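Local coordinates for disulfide bond protein A (Staphylococcus aureus, PDB 3BCI) that probably serves as a thiol:disulfide oxidoreductase of the DsbA subfamily, exchanging disulfide bonds in other proteins through a redox-active centre in a thioredoxin fold, at residues A[36-41]-A[166-170]; A[48-52]-A[79-83]; A[65-69]-A[132-138]. One frame throughout, in Å; residues are numbered along the deposited sequence.

In the fold
The three contacts sample different parts of one DsbA-type fold and join six different elements, no helix or strand being used twice. Contact 2 is buried near the middle of the chain, whereas contacts 1 and 3 are partly buried and lie on opposite sides of its centre. Contact 1 joins two helices of the thioredoxin part through tyrosine rings and lysine methylenes. Contact 2 sets aromatic rings of an edge strand against a helix, with one glutamine amide of the helix reaching in between two of those rings. Contact 3 crosses two helices with charged groups, a histidine-carboxylate bond and water bridges. Contact 2 touches both others, through Asp81 to Arg38 and through Phe79 and Phe82 to Ser68.

Contact 1 (A[36-41]-A[166-170]); sequences KLRKNY and YESYE
Tyr166 fits as a knob into a hole on segment 36-41, its ring seated among Lys36, Leu37, Asn40 and Tyr41. Its chi1 of 165° holds CG opposite the backbone N and carries the ring out toward the other helix, where it meets the side chains of Lys36, Asn40 and Tyr41 at roughly right angles. Lys36 CB sits over the middle of one face, 3.6 Å from the Tyr166 ring centroid, a CH-pi contact. The rest of the lysine chain is extended, bringing CD to 3.5 Å from Tyr166 CD2 before the ammonium leaves the interface. The opposite face is covered toward its rim by Glu170 CB, one turn along the tyrosine's own helix. At the far end of the ring, Tyr166 OH lies 3.0 Å from Asn40 ND2. The same oxygen also comes up to the edge of the Tyr41 ring, 3.4 Å from CE1.

Here the thioredoxin fold brings together the helix that carries the CxxC motif at its N-terminal end, 24-42, and the C-terminal helix, 166-174. Their local axes pass 10.5 Å apart at a crossing angle of -33°, a wide spacing bridged largely by tyrosine side chains.

Nearly one turn on, Tyr169 offers its CB to Leu37 CD1 at 4.2 Å. Its ring continues inward along helix 24-42 to Leu29 and Val33, and its hydroxyl is hydrogen-bonded to the carbonyl of Pro163. Glu170 finishes the row: its CG approaches the ring edge of Tyr41, 3.7 Å from the hydroxyl OH, and its carboxylate plane stands 75° from that ring.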
loop_
_atom_site.group_PDB
_atom_site.type_symbol
_atom_site.label_atom_id
_atom_site.label_comp_id
_atom_site.label_asym_id
_atom_site.label_seq_id
_atom_site.Cartn_x
_atom_site.Cartn_y
_atom_site.Cartn_z
ATOM N N LYS A 36 9.918 -10.773 3.990
ATOM C CA LYS A 36 9.642 -12.199 4.126
ATOM C C LYS A 36 8.244 -12.589 3.672
ATOM O O LYS A 36 8.064 -13.641 3.065
ATOM C CB LYS A 36 9.827 -12.647 5.575
ATOM C CG LYS A 36 11.265 -12.747 6.015
ATOM C CD LYS A 36 11.339 -13.172 7.469
ATOM C CE LYS A 36 12.762 -13.123 7.978
ATOM N NZ LYS A 36 12.830 -13.441 9.429
ATOM N N LEU A 37 7.255 -11.752 3.974
ATOM C CA LEU A 37 5.880 -12.049 3.580
ATOM C C LEU A 37 5.809 -12.126 2.057
ATOM O O LEU A 37 5.160 -13.002 1.491
ATOM C CB LEU A 37 4.928 -10.963 4.089
ATOM C CG LEU A 37 3.438 -11.265 3.913
ATOM C CD1 LEU A 37 3.080 -12.501 4.743
ATOM C CD2 LEU A 37 2.602 -10.062 4.353
ATOM N N ARG A 38 6.497 -11.202 1.405
ATOM C CA ARG A 38 6.531 -11.139 -0.049
ATOM C C ARG A 38 7.208 -12.374 -0.645
ATOM O O ARG A 38 6.693 -13.002 -1.565
ATOM C CB ARG A 38 7.284 -9.882 -0.479
ATOM C CG ARG A 38 7.492 -9.759 -1.958
ATOM C CD ARG A 38 8.268 -8.500 -2.292
ATOM N NE ARG A 38 8.385 -8.350 -3.733
ATOM C CZ ARG A 38 8.890 -7.285 -4.336
ATOM N NH1 ARG A 38 9.331 -6.262 -3.615
ATOM N NH2 ARG A 38 8.943 -7.246 -5.661
ATOM N N LYS A 39 8.363 -12.727 -0.108
ATOM C CA LYS A 39 9.099 -13.875 -0.614
ATOM C C LYS A 39 8.405 -15.208 -0.389
ATOM O O LYS A 39 8.372 -16.051 -1.277
ATOM C CB LYS A 39 10.491 -13.923 0.021
ATOM C CG LYS A 39 11.321 -15.127 -0.405
ATOM C CD LYS A 39 12.725 -15.070 0.174
ATOM C CE LYS A 39 13.567 -16.238 -0.311
ATOM N NZ LYS A 39 14.988 -16.106 0.114
ATOM N N ASN A 40 7.829 -15.396 0.788
ATOM C CA ASN A 40 7.200 -16.668 1.105
ATOM C C ASN A 40 5.717 -16.820 0.825
ATOM O O ASN A 40 5.211 -17.943 0.801
ATOM C CB ASN A 40 7.472 -17.005 2.571
ATOM C CG ASN A 40 8.953 -17.018 2.894
ATOM O OD1 ASN A 40 9.729 -17.731 2.257
ATOM N ND2 ASN A 40 9.354 -16.227 3.881
ATOM N N TYR A 41 5.005 -15.720 0.604
ATOM C CA TYR A 41 3.573 -15.855 0.373
ATOM C C TYR A 41 2.937 -15.010 -0.718
ATOM O O TYR A 41 1.943 -15.430 -1.311
ATOM C CB TYR A 41 2.798 -15.604 1.675
ATOM C CG TYR A 41 2.935 -16.686 2.718
ATOM C CD1 TYR A 41 3.905 -16.607 3.714
ATOM C CD2 TYR A 41 2.103 -17.802 2.697
ATOM C CE1 TYR A 41 4.043 -17.620 4.664
ATOM C CE2 TYR A 41 2.233 -18.817 3.638
ATOM C CZ TYR A 41 3.204 -18.721 4.617
ATOM O OH TYR A 41 3.325 -19.728 5.545
ATOM N N TYR A 166 6.706 -10.999 11.124
ATOM C CA TYR A 166 6.399 -11.919 10.040
ATOM C C TYR A 166 5.878 -13.258 10.548
ATOM O O TYR A 166 4.918 -13.800 10.001
ATOM C CB TYR A 166 7.642 -12.153 9.176
ATOM C CG TYR A 166 7.526 -13.354 8.268
ATOM C CD1 TYR A 166 6.636 -13.362 7.198
ATOM C CD2 TYR A 166 8.279 -14.501 8.506
ATOM C CE1 TYR A 166 6.494 -14.487 6.385
ATOM C CE2 TYR A 166 8.147 -15.631 7.702
ATOM C CZ TYR A 166 7.254 -15.617 6.645
ATOM O OH TYR A 166 7.118 -16.735 5.856
ATOM N N GLU A 167 6.504 -13.790 11.597
ATOM C CA GLU A 167 6.093 -15.082 12.138
ATOM C C GLU A 167 4.658 -15.098 12.641
ATOM O O GLU A 167 4.036 -16.158 12.730
ATOM C CB GLU A 167 7.038 -15.516 13.261
ATOM C CG GLU A 167 8.505 -15.388 12.895
ATOM C CD GLU A 167 9.404 -16.257 13.747
ATOM O OE1 GLU A 167 9.195 -16.313 14.978
ATOM O OE2 GLU A 167 10.328 -16.879 13.183
ATOM N N SER A 168 4.127 -13.927 12.979
ATOM C CA SER A 168 2.754 -13.861 13.456
ATOM C C SER A 168 1.799 -14.059 12.276
ATOM O O SER A 168 0.689 -14.570 12.437
ATOM C CB SER A 168 2.494 -12.516 14.142
ATOM O OG SER A 168 1.210 -12.510 14.732
ATOM N N TYR A 169 2.234 -13.654 11.088
ATOM C CA TYR A 169 1.410 -13.833 9.891
ATOM C C TYR A 169 1.475 -15.308 9.512
ATOM O O TYR A 169 0.455 -15.948 9.253
ATOM C CB TYR A 169 1.951 -13.006 8.722
ATOM C CG TYR A 169 1.805 -11.513 8.879
ATOM C CD1 TYR A 169 0.860 -10.804 8.132
ATOM C CD2 TYR A 169 2.616 -10.805 9.765
ATOM C CE1 TYR A 169 0.728 -9.429 8.264
ATOM C CE2 TYR A 169 2.492 -9.429 9.906
ATOM C CZ TYR A 169 1.547 -8.747 9.153
ATOM O OH TYR A 169 1.421 -7.386 9.296
ATOM N N GLU A 170 2.694 -15.830 9.479
ATOM C CA GLU A 170 2.947 -17.221 9.133
ATOM C C GLU A 170 2.118 -18.146 10.015
ATOM O O GLU A 170 1.623 -19.180 9.561
ATOM C CB GLU A 170 4.440 -17.517 9.297
ATOM C CG GLU A 170 4.883 -18.869 8.788
ATOM C CD GLU A 170 6.391 -18.988 8.735
ATOM O OE1 GLU A 170 7.042 -18.746 9.774
ATOM O OE2 GLU A 170 6.925 -19.322 7.656
#

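Contact 2 (A[48-52]-A[79-83]); sequences EYQFV and FLDFQ
Tyr49 and Phe51 face Phe79, Leu80 and Gln83 where the thioredoxin fold meets the helical insertion characteristic of the DsbA family. Strand 48-53 is an outermost strand of the central sheet, paired in parallel with strand 14-19; helix 79-88 belongs to the run of helices between the second and third strands. The local axes are 11.7 Å apart, and side chains span that distance from both sides. Tyr49 and Phe51, two residues apart on the strand, both point toward the helix. The Tyr49 ring is the longer arm. Its CE2 corner packs 3.8 Å from Leu80 CD2 and 4.1 Å from Phe79 CE2, the two aromatic rings meeting edge to edge. Met34 and Ile42 of helix 24-42 also touch this tyrosine.

Gln83 comes from the helix head-on toward Tyr49 and slantwise to Phe51, its chain extended beyond CG, and places its amide between the two strand side chains. Tyr49 OH lies 3.0 Å from Gln83 OE1, which sits at the ring's edge close to its plane. This can be a hydrogen bond from the phenol, although another acceptor is within reach of the same proton. The amide is turned 80° from the Tyr49 ring.

The other end of that amide faces Phe51, whose side chain lies near the CxxC cysteines without touching them. Gln83 NE2 also donates a hydrogen bond to Tyr21 OH, so both ends of the amide have a polar neighbour and its rotation is probably fixed. The nitrogen hovers 3.1 Å above the plane of the Phe51 ring, displaced toward the rim, with Gln83 NE2 3.2 Å from Phe51 CG.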
loop_
_atom_site.group_PDB
_atom_site.type_symbol
_atom_site.label_atom_id
_atom_site.label_comp_id
_atom_site.label_asym_id
_atom_site.label_seq_id
_atom_site.Cartn_x
_atom_site.Cartn_y
_atom_site.Cartn_z
ATOM N N GLU A 48 -3.455 -13.493 -1.313
ATOM C CA GLU A 48 -3.810 -12.262 -2.001
ATOM C C GLU A 48 -3.439 -11.200 -0.973
ATOM O O GLU A 48 -3.777 -11.332 0.205
ATOM C CB GLU A 48 -5.312 -12.202 -2.279
ATOM C CG GLU A 48 -5.814 -13.294 -3.205
ATOM C CD GLU A 48 -5.542 -12.993 -4.666
ATOM O OE1 GLU A 48 -4.508 -12.357 -4.968
ATOM O OE2 GLU A 48 -6.361 -13.404 -5.514
ATOM N N TYR A 49 -2.717 -10.171 -1.406
ATOM C CA TYR A 49 -2.322 -9.093 -0.509
ATOM C C TYR A 49 -3.079 -7.834 -0.895
ATOM O O TYR A 49 -3.216 -7.524 -2.082
ATOM C CB TYR A 49 -0.814 -8.830 -0.605
ATOM C CG TYR A 49 -0.369 -7.554 0.077
ATOM C CD1 TYR A 49 -0.464 -7.401 1.465
ATOM C CD2 TYR A 49 0.125 -6.484 -0.668
ATOM C CE1 TYR A 49 -0.073 -6.205 2.089
ATOM C CE2 TYR A 49 0.513 -5.294 -0.060
ATOM C CZ TYR A 49 0.414 -5.160 1.313
ATOM O OH TYR A 49 0.815 -3.982 1.903
ATOM N N GLN A 50 -3.586 -7.125 0.108
ATOM C CA GLN A 50 -4.308 -5.884 -0.130
ATOM C C GLN A 50 -3.899 -4.839 0.890
ATOM O O GLN A 50 -3.898 -5.097 2.093
ATOM C CB GLN A 50 -5.827 -6.097 -0.053
ATOM C CG GLN A 50 -6.624 -4.788 -0.102
ATOM C CD GLN A 50 -8.131 -4.999 -0.171
ATOM O OE1 GLN A 50 -8.648 -6.040 0.237
ATOM N NE2 GLN A 50 -8.845 -3.996 -0.675
ATOM N N PHE A 51 -3.536 -3.664 0.395
ATOM C CA PHE A 51 -3.149 -2.556 1.257
ATOM C C PHE A 51 -4.300 -1.563 1.203
ATOM O O PHE A 51 -4.693 -1.124 0.117
ATOM C CB PHE A 51 -1.862 -1.902 0.741
ATOM C CG PHE A 51 -1.392 -0.737 1.576
ATOM C CD1 PHE A 51 -0.926 -0.937 2.869
ATOM C CD2 PHE A 51 -1.427 0.561 1.069
ATOM C CE1 PHE A 51 -0.499 0.141 3.650
ATOM C CE2 PHE A 51 -1.004 1.644 1.839
ATOM C CZ PHE A 51 -0.541 1.432 3.132
ATOM N N VAL A 52 -4.868 -1.242 2.360
ATOM C CA VAL A 52 -5.974 -0.290 2.419
ATOM C C VAL A 52 -5.433 0.968 3.080
ATOM O O VAL A 52 -5.107 0.961 4.266
ATOM C CB VAL A 52 -7.162 -0.837 3.244
ATOM C CG1 VAL A 52 -8.298 0.178 3.251
ATOM C CG2 VAL A 52 -7.644 -2.158 2.654
ATOM N N PHE A 79 4.316 -3.199 -7.932
ATOM C CA PHE A 79 3.645 -2.601 -6.781
ATOM C C PHE A 79 4.391 -2.702 -5.450
ATOM O O PHE A 79 4.547 -1.698 -4.750
ATOM C CB PHE A 79 2.239 -3.188 -6.628
ATOM C CG PHE A 79 1.457 -2.600 -5.482
ATOM C CD1 PHE A 79 1.119 -1.250 -5.471
ATOM C CD2 PHE A 79 1.085 -3.391 -4.399
ATOM C CE1 PHE A 79 0.423 -0.693 -4.392
ATOM C CE2 PHE A 79 0.390 -2.850 -3.320
ATOM C CZ PHE A 79 0.058 -1.498 -3.313
ATOM N N LEU A 80 4.850 -3.899 -5.090
ATOM C CA LEU A 80 5.556 -4.060 -3.826
ATOM C C LEU A 80 6.857 -3.263 -3.760
ATOM O O LEU A 80 7.232 -2.773 -2.693
ATOM C CB LEU A 80 5.802 -5.546 -3.537
ATOM C CG LEU A 80 4.496 -6.305 -3.255
ATOM C CD1 LEU A 80 4.801 -7.765 -2.937
ATOM C CD2 LEU A 80 3.760 -5.652 -2.086
ATOM N N ASP A 81 7.550 -3.122 -4.888
ATOM C CA ASP A 81 8.783 -2.342 -4.888
ATOM C C ASP A 81 8.416 -0.882 -4.686
ATOM O O ASP A 81 9.093 -0.150 -3.964
ATOM C CB ASP A 81 9.539 -2.473 -6.215
ATOM C CG ASP A 81 10.147 -3.842 -6.411
ATOM O OD1 ASP A 81 10.534 -4.485 -5.413
ATOM O OD2 ASP A 81 10.252 -4.266 -7.577
ATOM N N PHE A 82 7.341 -0.462 -5.346
ATOM C CA PHE A 82 6.877 0.915 -5.240
ATOM C C PHE A 82 6.553 1.234 -3.784
ATOM O O PHE A 82 6.956 2.265 -3.250
ATOM C CB PHE A 82 5.617 1.116 -6.085
ATOM C CG PHE A 82 5.112 2.530 -6.078
ATOM C CD1 PHE A 82 5.783 3.518 -6.783
ATOM C CD2 PHE A 82 4.000 2.882 -5.318
ATOM C CE1 PHE A 82 5.356 4.836 -6.732
ATOM C CE2 PHE A 82 3.564 4.199 -5.258
ATOM C CZ PHE A 82 4.246 5.179 -5.966
ATOM N N GLN A 83 5.816 0.330 -3.153
ATOM C CA GLN A 83 5.406 0.494 -1.773
ATOM C C GLN A 83 6.625 0.590 -0.858
ATOM O O GLN A 83 6.731 1.503 -0.036
ATOM C CB GLN A 83 4.511 -0.686 -1.389
ATOM C CG GLN A 83 3.757 -0.522 -0.105
ATOM C CD GLN A 83 2.568 -1.457 -0.027
ATOM O OE1 GLN A 83 2.720 -2.678 -0.057
ATOM N NE2 GLN A 83 1.373 -0.884 0.064
#

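Contact 3 (A[65-69]-A[132-138]); sequences SRASH and WKAAEKD
Arg66 lays its guanidinium flat on the indole of Trp132, the planes only 8° apart and Arg66 CZ 3.5 Å from the centroid of the Trp132 six-membered ring. This is a stacked cation-pi pair in which the two side chains run alongside each other and point the same way. The extended arginine chain from CG to NE also brings CD over the ring in a CH-pi contact. Nearer the backbone, Arg66 CG rests 3.6 Å from Ala135 CB, and Ser65 OG touches the same methyl.

His69 makes the second grip. Its NE2 donates to Asp138 OD2 at 2.8 Å with an N-H...O angle of 165°. The carboxylate oxygen lies in the imidazole plane, while the bond meets the carboxylate from above its own plane. Ala134 CB covers one imidazole face toward the rim, 3.6 Å from His69 ND1. Asp138 OD2 also accepts the backbone N-H of Asn53, so two donors hold this buried oxygen.

Two waters bridge the helices. One accepts from Arg66 NE in the guanidinium plane and donates to the Trp132 carbonyl and to Glu136 OE2, tying the arginine to the helix beneath it. The acid itself stays 4.0 Å from the arginine, OE2 to NH2, beyond a salt bridge; its charge may still favour the cation. The other water links Ser65 OG to the Ala135 carbonyl. Further out, Tyr124 of helix 114-125 packs on Arg66.

The small residues Ala134 and Ala135 suit the close approach of the local axes, 8.1 Å at a crossing angle of 119°. Such a steep crossing joins helices 61-74 and 130-144 within the helical insertion of the DsbA-type thioredoxin fold.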
loop_
_atom_site.group_PDB
_atom_site.type_symbol
_atom_site.label_atom_id
_atom_site.label_comp_id
_atom_site.label_asym_id
_atom_site.label_seq_id
_atom_site.Cartn_x
_atom_site.Cartn_y
_atom_site.Cartn_z
ATOM N N SER A 65 -1.911 7.855 -2.182
ATOM C CA SER A 65 -2.745 6.666 -2.319
ATOM C C SER A 65 -3.179 6.468 -3.766
ATOM O O SER A 65 -3.191 5.345 -4.257
ATOM C CB SER A 65 -3.983 6.769 -1.426
ATOM O OG SER A 65 -4.767 5.591 -1.528
ATOM N N ARG A 66 -3.549 7.552 -4.445
ATOM C CA ARG A 66 -3.951 7.459 -5.851
ATOM C C ARG A 66 -2.803 6.923 -6.718
ATOM O O ARG A 66 -2.994 6.014 -7.518
ATOM C CB ARG A 66 -4.370 8.833 -6.382
ATOM C CG ARG A 66 -5.645 9.384 -5.768
ATOM C CD ARG A 66 -5.800 10.860 -6.099
ATOM N NE ARG A 66 -6.942 11.452 -5.414
ATOM C CZ ARG A 66 -7.039 12.742 -5.114
ATOM N NH1 ARG A 66 -6.060 13.576 -5.438
ATOM N NH2 ARG A 66 -8.113 13.197 -4.488
ATOM N N ALA A 67 -1.614 7.499 -6.563
ATOM C CA ALA A 67 -0.459 7.064 -7.344
ATOM C C ALA A 67 -0.187 5.592 -7.065
ATOM O O ALA A 67 0.109 4.821 -7.979
ATOM C CB ALA A 67 0.768 7.902 -6.991
ATOM N N SER A 68 -0.297 5.213 -5.794
ATOM C CA SER A 68 -0.075 3.834 -5.373
ATOM C C SER A 68 -1.055 2.895 -6.073
ATOM O O SER A 68 -0.662 1.848 -6.598
ATOM C CB SER A 68 -0.239 3.725 -3.851
ATOM O OG SER A 68 -0.009 2.401 -3.400
ATOM N N HIS A 69 -2.333 3.270 -6.081
ATOM C CA HIS A 69 -3.355 2.452 -6.731
ATOM C C HIS A 69 -3.171 2.405 -8.247
ATOM O O HIS A 69 -3.492 1.401 -8.885
ATOM C CB HIS A 69 -4.754 2.965 -6.377
ATOM C CG HIS A 69 -5.278 2.422 -5.083
ATOM N ND1 HIS A 69 -5.706 1.120 -4.944
ATOM C CD2 HIS A 69 -5.395 2.989 -3.858
ATOM C CE1 HIS A 69 -6.065 0.906 -3.690
ATOM N NE2 HIS A 69 -5.884 2.026 -3.010
ATOM N N TRP A 132 -8.288 7.022 -8.831
ATOM C CA TRP A 132 -8.867 8.077 -8.019
ATOM C C TRP A 132 -9.993 7.488 -7.161
ATOM O O TRP A 132 -10.075 7.734 -5.956
ATOM C CB TRP A 132 -9.412 9.172 -8.939
ATOM C CG TRP A 132 -9.833 10.405 -8.237
ATOM C CD1 TRP A 132 -10.934 10.569 -7.445
ATOM C CD2 TRP A 132 -9.175 11.671 -8.281
ATOM N NE1 TRP A 132 -11.004 11.868 -6.999
ATOM C CE2 TRP A 132 -9.938 12.567 -7.502
ATOM C CE3 TRP A 132 -8.016 12.141 -8.917
ATOM C CZ2 TRP A 132 -9.575 13.906 -7.330
ATOM C CZ3 TRP A 132 -7.657 13.470 -8.748
ATOM C CH2 TRP A 132 -8.437 14.340 -7.964
ATOM N N LYS A 133 -10.850 6.695 -7.791
ATOM C CA LYS A 133 -11.961 6.075 -7.086
ATOM C C LYS A 133 -11.470 5.059 -6.071
ATOM O O LYS A 133 -12.003 4.969 -4.966
ATOM C CB LYS A 133 -12.905 5.417 -8.085
ATOM C CG LYS A 133 -13.661 6.438 -8.910
ATOM C CD LYS A 133 -14.602 5.800 -9.905
ATOM C CE LYS A 133 -15.466 6.872 -10.549
ATOM N NZ LYS A 133 -16.333 6.327 -11.627
ATOM N N ALA A 134 -10.444 4.306 -6.449
ATOM C CA ALA A 134 -9.868 3.300 -5.569
ATOM C C ALA A 134 -9.337 3.943 -4.292
ATOM O O ALA A 134 -9.562 3.432 -3.199
ATOM C CB ALA A 134 -8.743 2.553 -6.291
ATOM N N ALA A 135 -8.644 5.069 -4.429
ATOM C CA ALA A 135 -8.088 5.750 -3.266
ATOM C C ALA A 135 -9.213 6.177 -2.326
ATOM O O ALA A 135 -9.101 6.029 -1.112
ATOM C CB ALA A 135 -7.255 6.956 -3.703
ATOM N N GLU A 136 -10.301 6.694 -2.889
ATOM C CA GLU A 136 -11.445 7.111 -2.089
ATOM C C GLU A 136 -12.096 5.908 -1.410
ATOM O O GLU A 136 -12.416 5.955 -0.225
ATOM C CB GLU A 136 -12.493 7.807 -2.964
ATOM C CG GLU A 136 -12.095 9.185 -3.480
ATOM C CD GLU A 136 -11.769 10.160 -2.361
ATOM O OE1 GLU A 136 -12.466 10.122 -1.320
ATOM O OE2 GLU A 136 -10.827 10.971 -2.526
ATOM N N LYS A 137 -12.287 4.835 -2.171
ATOM C CA LYS A 137 -12.919 3.626 -1.664
ATOM C C LYS A 137 -12.177 3.049 -0.460
ATOM O O LYS A 137 -12.804 2.540 0.470
ATOM C CB LYS A 137 -13.010 2.574 -2.774
ATOM C CG LYS A 137 -13.872 1.368 -2.412
ATOM C CD LYS A 137 -13.830 0.297 -3.493
ATOM C CE LYS A 137 -14.762 -0.864 -3.155
ATOM N NZ LYS A 137 -14.667 -1.972 -4.150
ATOM N N ASP A 138 -10.849 3.132 -0.475
ATOM C CA ASP A 138 -10.044 2.625 0.637
ATOM C C ASP A 138 -10.500 3.220 1.968
ATOM O O ASP A 138 -10.528 2.538 2.991
ATOM C CB ASP A 138 -8.567 2.959 0.429
ATOM C CG ASP A 138 -7.799 1.839 -0.245
ATOM O OD1 ASP A 138 -8.432 0.871 -0.732
ATOM O OD2 ASP A 138 -6.556 1.933 -0.294
HETATM O O HOH W 1 -6.787 5.950 0.207
HETATM O O HOH W 2 -9.150 9.948 -4.486
#